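Endo-n-acetyl-beta-d-glucosaminidase (Hypocrea jecorina, PDB 4AC1) hydrolyses the chitobiose core of N-linked glycans as a family 18 endo-beta-N-acetylglucosaminidase and is responsible for deglycosylating the fungus's own cellulases. Local coordinates at residues V7-T12 against I20-L25; Q93-D96 against T102-H105; V157-A160 against S164-L167; S201-I206 against A214-G219. All blocks are in the same frame, centred on the assembly; numbering follows the deposited sequence.

Interaction 1 of 4, residues V7-T12 against I20-L25; sequences VYFQTT and ISMLPL
Phe-9 and Met-22 make a Met-aromatic contact. The methionine SD lies 5.5 Å from the centroid of the Phe-9 ring, only 10° off the ring normal, so the sulfur is over the ring but well clear of it. The methyl end closes the gap: Met-22 CE is 4.0 Å from Phe-9 CE2. A bend at the last torsion of the methionine (chi3 72°) turns this methyl over the ring.

The remaining apolar contacts flank this pair. Phe-9 CE1 meets Ile-20 CG2 at 4.3 Å. Farther along, Val-7 CG1 and Leu-25 CD1 touch, the leucine lying in helix 24-27. Ile-20 CD1 packs against Thr-11 CG2 at 4.1 Å.

The contact lies within a beta-alpha-beta unit of the TIM barrel common to family 18 enzymes. Strand 4-9 supplies Val-7 and Phe-9, and the chain that follows leads into helix 24-27. Val-7 and Phe-9 face this outer layer. Tyr-8, between them, turns its hydroxyl to Asp-123. Helix 62-73 also covers Met-22, through Leu-64 and Met-71.

Polar contacts are few. The carbonyl oxygen of Ile-20 lies at the edge of the Phe-9 ring, in its plane, with Phe-9 CZ 3.3 Å from Ile-20 O. One hydrogen bond joins the two backbones, from Ile-20 N to Thr-12 O at 2.8 Å. It is almost straight (179°), although the donor stands above the carbonyl plane. Ser-21 OG accepts from Leu-23 N at 3.1 Å, a capping bond ahead of the helix. The Thr-11 hydroxyl bonds to Glu-256.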
# COMPACT_ATOMS: atom_id res chain seq x y z
N VAL A 7 -6.15 3.46 -1.90
CA VAL A 7 -5.81 4.71 -1.22
C VAL A 7 -5.17 4.40 0.12
O VAL A 7 -5.74 3.66 0.95
CB VAL A 7 -7.06 5.59 -1.00
CG1 VAL A 7 -6.75 6.76 -0.04
CG2 VAL A 7 -7.60 6.09 -2.33
N TYR A 8 -3.97 4.94 0.33
CA TYR A 8 -3.32 4.91 1.64
C TYR A 8 -3.86 6.01 2.53
O TYR A 8 -4.01 7.17 2.10
CB TYR A 8 -1.81 5.10 1.49
CG TYR A 8 -1.04 3.90 0.96
CD1 TYR A 8 -0.84 3.69 -0.40
CD2 TYR A 8 -0.49 2.97 1.85
CE1 TYR A 8 -0.12 2.58 -0.86
CE2 TYR A 8 0.24 1.87 1.40
CZ TYR A 8 0.42 1.69 0.04
OH TYR A 8 1.14 0.61 -0.42
N PHE A 9 -4.15 5.64 3.78
CA PHE A 9 -4.79 6.52 4.76
C PHE A 9 -3.88 6.54 5.99
O PHE A 9 -4.00 5.69 6.88
CB PHE A 9 -6.18 5.94 5.08
CG PHE A 9 -7.05 6.82 5.95
CD1 PHE A 9 -7.77 7.88 5.41
CD2 PHE A 9 -7.18 6.55 7.31
CE1 PHE A 9 -8.58 8.68 6.23
CE2 PHE A 9 -7.98 7.34 8.13
CZ PHE A 9 -8.69 8.41 7.59
N GLN A 10 -2.91 7.47 6.00
CA GLN A 10 -1.94 7.59 7.10
C GLN A 10 -2.30 8.72 8.06
O GLN A 10 -2.29 8.54 9.28
CB GLN A 10 -0.50 7.80 6.60
CG GLN A 10 0.50 7.63 7.74
CD GLN A 10 1.91 7.98 7.37
OE1 GLN A 10 2.24 9.15 7.20
NE2 GLN A 10 2.75 6.98 7.26
N THR A 11 -2.61 9.88 7.49
CA THR A 11 -3.05 11.05 8.26
C THR A 11 -4.52 10.84 8.57
O THR A 11 -5.37 10.85 7.67
CB THR A 11 -2.83 12.34 7.48
OG1 THR A 11 -1.44 12.46 7.17
CG2 THR A 11 -3.24 13.57 8.30
N THR A 12 -4.81 10.65 9.86
CA THR A 12 -6.11 10.19 10.33
C THR A 12 -6.92 11.28 11.03
O THR A 12 -8.12 11.13 11.24
CB THR A 12 -5.95 9.00 11.31
OG1 THR A 12 -5.14 9.42 12.42
CG2 THR A 12 -5.30 7.79 10.63
N ILE A 20 -10.44 12.55 10.54
CA ILE A 20 -10.74 12.71 9.13
C ILE A 20 -11.54 11.49 8.70
O ILE A 20 -11.07 10.36 8.86
CB ILE A 20 -9.43 12.85 8.31
CG1 ILE A 20 -8.74 14.17 8.68
CG2 ILE A 20 -9.71 12.80 6.80
CD1 ILE A 20 -7.29 14.24 8.28
N SER A 21 -12.75 11.70 8.20
CA SER A 21 -13.57 10.59 7.78
C SER A 21 -13.04 9.99 6.49
O SER A 21 -12.66 10.72 5.56
CB SER A 21 -15.01 11.05 7.56
OG SER A 21 -15.82 9.94 7.23
N MET A 22 -13.03 8.65 6.43
CA MET A 22 -12.73 7.94 5.20
C MET A 22 -13.97 7.72 4.34
O MET A 22 -13.85 7.31 3.18
CB MET A 22 -12.04 6.60 5.47
CG MET A 22 -12.88 5.61 6.28
SD MET A 22 -12.03 4.08 6.68
CE MET A 22 -10.84 4.61 7.93
N LEU A 23 -15.15 8.01 4.89
CA LEU A 23 -16.40 7.64 4.23
C LEU A 23 -16.75 8.37 2.93
O LEU A 23 -17.47 7.80 2.11
CB LEU A 23 -17.59 7.67 5.21
CG LEU A 23 -17.42 6.78 6.45
CD1 LEU A 23 -18.56 7.02 7.41
CD2 LEU A 23 -17.31 5.31 6.08
N PRO A 24 -16.24 9.61 2.71
CA PRO A 24 -16.54 10.23 1.41
C PRO A 24 -16.08 9.38 0.23
O PRO A 24 -16.64 9.49 -0.85
CB PRO A 24 -15.78 11.54 1.47
CG PRO A 24 -15.81 11.90 2.93
CD PRO A 24 -15.57 10.57 3.62
N LEU A 25 -15.09 8.52 0.45
CA LEU A 25 -14.61 7.63 -0.60
C LEU A 25 -15.65 6.62 -1.07
O LEU A 25 -15.52 6.07 -2.18
CB LEU A 25 -13.35 6.89 -0.14
CG LEU A 25 -12.10 7.77 -0.06
CD1 LEU A 25 -11.02 7.06 0.72
CD2 LEU A 25 -11.61 8.14 -1.47

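Interaction 2 of 4, residues Q93-D96 against T102-H105; sequences QTLD and TFEH
Leu-95 and Phe-103 form the apolar part of a short-range contact between a loop and the helix it leads into. Residues 93-96 belong to the long loop after strand 77-83. Residues 102-105 lie in helix 100-116, on the outside of the TIM barrel. The loop therefore folds back against the first part of its own helix.

The side chains of this pair meet at Leu-95 CD2 and Phe-103 CE1, 4.2 Å apart. The backbone of Leu-95 comes closer. Its carbonyl oxygen lies at the ring edge, near the ring plane, with Leu-95 O 3.5 Å from Phe-103 CD1. The next ring carbon, Phe-103 CE1, is 3.7 Å from the same Leu-95 O, so the oxygen faces the CD1-CE1 side of the ring. Phe-103 CG stands anti to the backbone N (chi1 175°), which carries the ring alongside Leu-95.

Thr-102 makes the second contact. Its methyl touches the preceding part of the loop: Thr-102 CG2 is 3.4 Å from Gln-93 O. The threonine hydroxyl bonds to Asp-99. Thr-94 turns its own side chain from the helix and bonds through OG1 to Gly-88 O.

Helix 132-146 also packs on the pair. Leu-138 touches Leu-95, and Arg-137 makes a cation-pi contact with Phe-103 and a weak hydrogen bond to Leu-95 O.

Methyl and aromatic C-H groups thus face loop carbonyls here. The partly positive ring edge suits the partly negative Leu-95 O, and the nearby arginine charge may polarise that carbonyl further.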
# COMPACT_ATOMS: atom_id res chain seq x y z
N GLN A 93 16.36 -6.45 15.18
CA GLN A 93 15.79 -6.38 16.53
C GLN A 93 14.32 -6.82 16.55
O GLN A 93 13.77 -7.15 17.60
CB GLN A 93 15.93 -4.96 17.10
CG GLN A 93 17.32 -4.61 17.60
CD GLN A 93 18.34 -4.44 16.50
OE1 GLN A 93 19.24 -5.27 16.33
NE2 GLN A 93 18.21 -3.37 15.73
N THR A 94 13.69 -6.82 15.37
CA THR A 94 12.26 -7.14 15.27
C THR A 94 12.01 -8.24 14.22
O THR A 94 12.39 -9.39 14.44
CB THR A 94 11.40 -5.87 15.06
OG1 THR A 94 11.82 -5.21 13.87
CG2 THR A 94 11.53 -4.91 16.24
N LEU A 95 11.39 -7.90 13.09
CA LEU A 95 10.93 -8.95 12.17
C LEU A 95 12.05 -9.59 11.34
O LEU A 95 11.82 -10.62 10.72
CB LEU A 95 9.78 -8.45 11.29
CG LEU A 95 8.47 -8.02 11.97
CD1 LEU A 95 7.49 -7.49 10.93
CD2 LEU A 95 7.85 -9.17 12.75
N ASP A 96 13.24 -8.99 11.34
CA ASP A 96 14.40 -9.61 10.71
C ASP A 96 15.31 -10.28 11.74
O ASP A 96 16.47 -10.55 11.45
CB ASP A 96 15.20 -8.57 9.90
CG ASP A 96 15.93 -9.16 8.71
OD1 ASP A 96 15.60 -10.28 8.29
OD2 ASP A 96 16.82 -8.46 8.18
N THR A 102 12.45 -13.95 19.54
CA THR A 102 12.28 -12.54 19.21
C THR A 102 11.37 -12.39 17.99
O THR A 102 10.39 -11.66 18.04
CB THR A 102 13.64 -11.85 18.99
OG1 THR A 102 14.40 -11.93 20.20
CG2 THR A 102 13.46 -10.39 18.61
N PHE A 103 11.67 -13.12 16.91
CA PHE A 103 10.78 -13.11 15.75
C PHE A 103 9.36 -13.49 16.11
O PHE A 103 8.43 -12.76 15.77
CB PHE A 103 11.28 -13.98 14.60
CG PHE A 103 10.30 -14.06 13.46
CD1 PHE A 103 10.13 -12.98 12.59
CD2 PHE A 103 9.48 -15.17 13.31
CE1 PHE A 103 9.18 -13.02 11.58
CE2 PHE A 103 8.54 -15.23 12.29
CZ PHE A 103 8.39 -14.15 11.43
N GLU A 104 9.17 -14.60 16.82
CA GLU A 104 7.83 -15.04 17.19
C GLU A 104 7.09 -13.97 17.99
O GLU A 104 5.88 -13.79 17.83
CB GLU A 104 7.87 -16.34 18.00
CG GLU A 104 8.12 -17.57 17.17
CD GLU A 104 6.98 -17.91 16.22
OE1 GLU A 104 5.80 -17.74 16.58
OE2 GLU A 104 7.30 -18.38 15.12
N HIS A 105 7.82 -13.29 18.86
CA HIS A 105 7.22 -12.27 19.71
C HIS A 105 6.67 -11.11 18.87
O HIS A 105 5.51 -10.72 19.02
CB HIS A 105 8.22 -11.75 20.75
CG HIS A 105 7.74 -10.56 21.51
ND1 HIS A 105 6.73 -10.65 22.45
CD2 HIS A 105 8.11 -9.27 21.48
CE1 HIS A 105 6.50 -9.45 22.95
NE2 HIS A 105 7.33 -8.59 22.39

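Interaction 3 of 4, residues V157-A160 against S164-L167; sequences VASA and SSNL
The methyl of Ala-160 lies over one face of the Asn-166 side-chain amide, with Ala-160 CB 3.5 Å from Asn-166 OD1. CG and CB of the asparagine lie only slightly farther from that methyl. No other side chain of residues 157-160 approaches the amide so closely. Its polar atoms have partners close by in the chain: ND2 bonds to Phe-170 O, and OD1 accepts from Ser-168 N. Tyr-172 of helix 172-179 touches both Ala-160 and Asn-166.

The two segments belong to one loop, between strand 151-154 and helix 172-179 of the TIM barrel. The loop bends back on itself after the short 3-10 segment that begins at Ala-158. Two direct hydrogen bonds hold the fold. Ser-164 N gives to Ser-159 O at 3.0 Å, with a bent N-H...O angle of 136°. Ser-159 OG gives to Ser-165 O at 2.7 Å. The hydroxyl sits between the backbone N and carbonyl carbon of its own residue (chi1 51°), which points it at that oxygen. It is tilted 26° from the carbonyl plane.

A water joins the other end. It accepts from Val-157 N and from Leu-167 N, each at 3.1 Å. Beside it, Val-157 CG1 packs on Leu-167 CD1 at 3.6 Å, the two side chains crossing at about a right angle. Leu-167 also lies about 4 Å from the side chain of Glu-127, a zinc ligand with Gln-189.

Ser-159 thus ties both its side chain and its backbone to residues 164-165. The water links two backbone N-H groups that do not bond each other directly.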
# COMPACT_ATOMS: atom_id res chain seq x y z
N VAL A 157 9.83 0.48 -4.51
CA VAL A 157 9.98 1.62 -5.39
C VAL A 157 10.15 1.07 -6.80
O VAL A 157 10.65 -0.04 -6.99
CB VAL A 157 11.12 2.57 -4.95
CG1 VAL A 157 10.91 3.02 -3.52
CG2 VAL A 157 12.48 1.92 -5.14
N ALA A 158 9.74 1.82 -7.81
CA ALA A 158 9.66 1.27 -9.16
C ALA A 158 10.98 0.66 -9.65
O ALA A 158 10.98 -0.45 -10.17
CB ALA A 158 9.16 2.33 -10.14
N SER A 159 12.09 1.37 -9.45
CA SER A 159 13.41 0.91 -9.89
C SER A 159 13.82 -0.41 -9.22
O SER A 159 14.67 -1.13 -9.73
CB SER A 159 14.48 1.98 -9.67
OG SER A 159 14.42 2.48 -8.35
N ALA A 160 13.23 -0.74 -8.07
CA ALA A 160 13.52 -2.02 -7.41
C ALA A 160 12.98 -3.22 -8.18
O ALA A 160 13.42 -4.35 -7.96
CB ALA A 160 13.01 -2.03 -5.99
N SER A 164 17.44 -2.26 -10.05
CA SER A 164 18.10 -1.00 -9.73
C SER A 164 17.73 -0.50 -8.31
O SER A 164 17.43 -1.29 -7.42
CB SER A 164 17.79 0.02 -10.82
OG SER A 164 18.60 1.17 -10.70
N SER A 165 17.78 0.82 -8.12
CA SER A 165 17.65 1.43 -6.80
C SER A 165 16.49 0.87 -6.00
O SER A 165 15.37 0.78 -6.50
CB SER A 165 17.52 2.94 -6.91
OG SER A 165 18.60 3.45 -7.67
N ASN A 166 16.78 0.54 -4.74
CA ASN A 166 15.87 -0.23 -3.90
C ASN A 166 16.07 0.20 -2.46
O ASN A 166 17.20 0.35 -1.99
CB ASN A 166 16.21 -1.71 -4.10
CG ASN A 166 15.37 -2.67 -3.26
OD1 ASN A 166 14.30 -2.33 -2.74
ND2 ASN A 166 15.87 -3.90 -3.14
N LEU A 167 14.97 0.44 -1.75
CA LEU A 167 15.04 0.81 -0.35
C LEU A 167 15.06 -0.39 0.59
O LEU A 167 15.31 -0.23 1.79
CB LEU A 167 13.87 1.72 0.02
CG LEU A 167 13.68 3.03 -0.74
CD1 LEU A 167 12.41 3.73 -0.28
CD2 LEU A 167 14.89 3.93 -0.53
O HOH W 1 12.13 -0.43 -2.64

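Interaction 4 of 4, residues S201-I206 against A214-G219; sequences SDYDRI and AKVVAG
Tyr-203 reaches from helix 201-208 to Val-216 at the start of strand 216-221. From CB, CG continues anti to the backbone N (chi1 -164°), which sends the ring off the helix, inward to the strand. Tyr-203 CD2 is the first ring atom to meet the valine, 4.1 Å from Val-216 CG1. Tyr-203 CE2 comes closer, at 3.6 Å from Val-216 CG1, and also lies 3.4 Å from Val-216 O. Tyr-203 CZ passes Val-216 CB at 3.9 Å. At the tip, Tyr-203 OH donates a hydrogen bond of 2.8 Å to Val-216 O. The hydroxyl lies in the carbonyl plane, on a lone pair, with a C=O...O angle of 139°. The carbonyl oxygen is near the ring plane, so the ring meets it at an edge. Tyrosine and valine point past each other in opposite directions.

The other valine branch is also used. Val-216 CG2 packs on Ile-206 CG2 at 3.9 Å, one helical turn on from the tyrosine.

On another side of the helix, Arg-205 NH1 forms a salt bridge with Asp-202 OD1 at 2.9 Å. The same NH1 also bridges to Glu-162.

The contact closes a beta-alpha-beta unit made of strand 185-189, helix 201-208 and strand 216-221. Thr-188 of strand 185-189 touches both Ile-206 and Val-216, while Leu-242 and Tyr-246 of helix 232-246 cover Tyr-203.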
# COMPACT_ATOMS: atom_id res chain seq x y z
N SER A 201 7.42 3.87 -20.30
CA SER A 201 8.70 3.17 -20.37
C SER A 201 9.04 2.38 -19.10
O SER A 201 9.46 1.21 -19.18
CB SER A 201 9.84 4.10 -20.78
OG SER A 201 10.04 5.12 -19.83
N ASP A 202 8.85 3.00 -17.94
CA ASP A 202 9.17 2.31 -16.68
C ASP A 202 8.27 1.11 -16.40
O ASP A 202 8.77 0.01 -16.10
CB ASP A 202 9.16 3.30 -15.51
CG ASP A 202 10.27 4.35 -15.62
OD1 ASP A 202 11.16 4.22 -16.50
OD2 ASP A 202 10.28 5.33 -14.84
N TYR A 203 6.96 1.30 -16.53
CA TYR A 203 6.01 0.21 -16.35
C TYR A 203 6.34 -0.95 -17.31
O TYR A 203 6.37 -2.11 -16.90
CB TYR A 203 4.57 0.72 -16.54
CG TYR A 203 3.49 -0.20 -16.01
CD1 TYR A 203 3.10 -1.33 -16.71
CD2 TYR A 203 2.84 0.09 -14.80
CE1 TYR A 203 2.11 -2.17 -16.23
CE2 TYR A 203 1.84 -0.75 -14.31
CZ TYR A 203 1.48 -1.87 -15.04
OH TYR A 203 0.51 -2.73 -14.59
N ASP A 204 6.60 -0.62 -18.57
CA ASP A 204 6.97 -1.65 -19.57
C ASP A 204 8.25 -2.40 -19.20
O ASP A 204 8.35 -3.61 -19.39
CB ASP A 204 7.15 -1.04 -20.97
CG ASP A 204 5.84 -0.57 -21.63
OD1 ASP A 204 4.73 -1.01 -21.28
OD2 ASP A 204 5.95 0.24 -22.57
N ARG A 205 9.24 -1.67 -18.69
CA ARG A 205 10.50 -2.29 -18.25
C ARG A 205 10.27 -3.26 -17.09
O ARG A 205 10.85 -4.36 -17.03
CB ARG A 205 11.52 -1.21 -17.89
CG ARG A 205 12.96 -1.70 -17.75
CD ARG A 205 13.94 -0.56 -17.48
NE ARG A 205 13.96 0.43 -18.55
CZ ARG A 205 13.43 1.65 -18.47
NH1 ARG A 205 12.83 2.08 -17.37
NH2 ARG A 205 13.51 2.46 -19.53
N ILE A 206 9.39 -2.87 -16.16
CA ILE A 206 9.06 -3.73 -15.03
C ILE A 206 8.39 -5.02 -15.53
O ILE A 206 8.74 -6.12 -15.10
CB ILE A 206 8.16 -2.97 -14.04
CG1 ILE A 206 8.98 -1.91 -13.29
CG2 ILE A 206 7.49 -3.94 -13.09
CD1 ILE A 206 8.15 -0.84 -12.58
N ALA A 214 -0.97 -7.47 -14.09
CA ALA A 214 -1.99 -7.67 -13.06
C ALA A 214 -1.44 -7.47 -11.65
O ALA A 214 -2.21 -7.15 -10.73
CB ALA A 214 -2.62 -9.07 -13.19
N LYS A 215 -0.14 -7.64 -11.46
CA LYS A 215 0.46 -7.47 -10.14
C LYS A 215 1.21 -6.16 -9.95
O LYS A 215 1.78 -5.92 -8.89
CB LYS A 215 1.39 -8.63 -9.81
CG LYS A 215 0.71 -9.97 -9.84
CD LYS A 215 1.74 -11.03 -9.53
CE LYS A 215 1.83 -11.15 -8.04
NZ LYS A 215 2.72 -12.25 -7.60
N VAL A 216 1.23 -5.31 -10.97
CA VAL A 216 1.94 -4.02 -10.86
C VAL A 216 0.91 -2.88 -10.80
O VAL A 216 0.31 -2.50 -11.81
CB VAL A 216 2.95 -3.81 -12.01
CG1 VAL A 216 3.71 -2.51 -11.80
CG2 VAL A 216 3.91 -4.98 -12.09
N VAL A 217 0.68 -2.40 -9.59
CA VAL A 217 -0.15 -1.22 -9.34
C VAL A 217 0.73 0.01 -9.45
O VAL A 217 1.82 0.09 -8.86
CB VAL A 217 -0.80 -1.32 -7.93
CG1 VAL A 217 -1.34 0.02 -7.47
CG2 VAL A 217 -1.91 -2.34 -7.95
N ALA A 218 0.27 0.96 -10.26
CA ALA A 218 0.97 2.23 -10.48
C ALA A 218 0.76 3.20 -9.33
O ALA A 218 -0.29 3.84 -9.22
CB ALA A 218 0.54 2.84 -11.78
N GLY A 219 1.76 3.30 -8.46
CA GLY A 219 1.70 4.20 -7.33
C GLY A 219 1.97 5.64 -7.71
O GLY A 219 2.88 5.92 -8.51

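How the interactions relate
The four contacts follow one another along a single TIM barrel. Interactions 1 and 4 both reach its sheet, on opposite sides of the chain's centre. Interactions 3 and 4 are the pair that touch: Ala-158 O lies 3.7 Å from Ile-206 CD1, and their centres are 12 Å apart. Leu-167 of interaction 3 is about 5 Å from the nearest zinc. Its neighbour Glu-127 ends the family 18 motif DLDVE (123-127), consistent with the active-site end of the barrel. A second zinc site is held by Asp-163 and Asn-209, whose side chains are about 9 and 6 Å from that of Ile-206. Interactions 1 and 2 each lie 25 Å or more from every other centre.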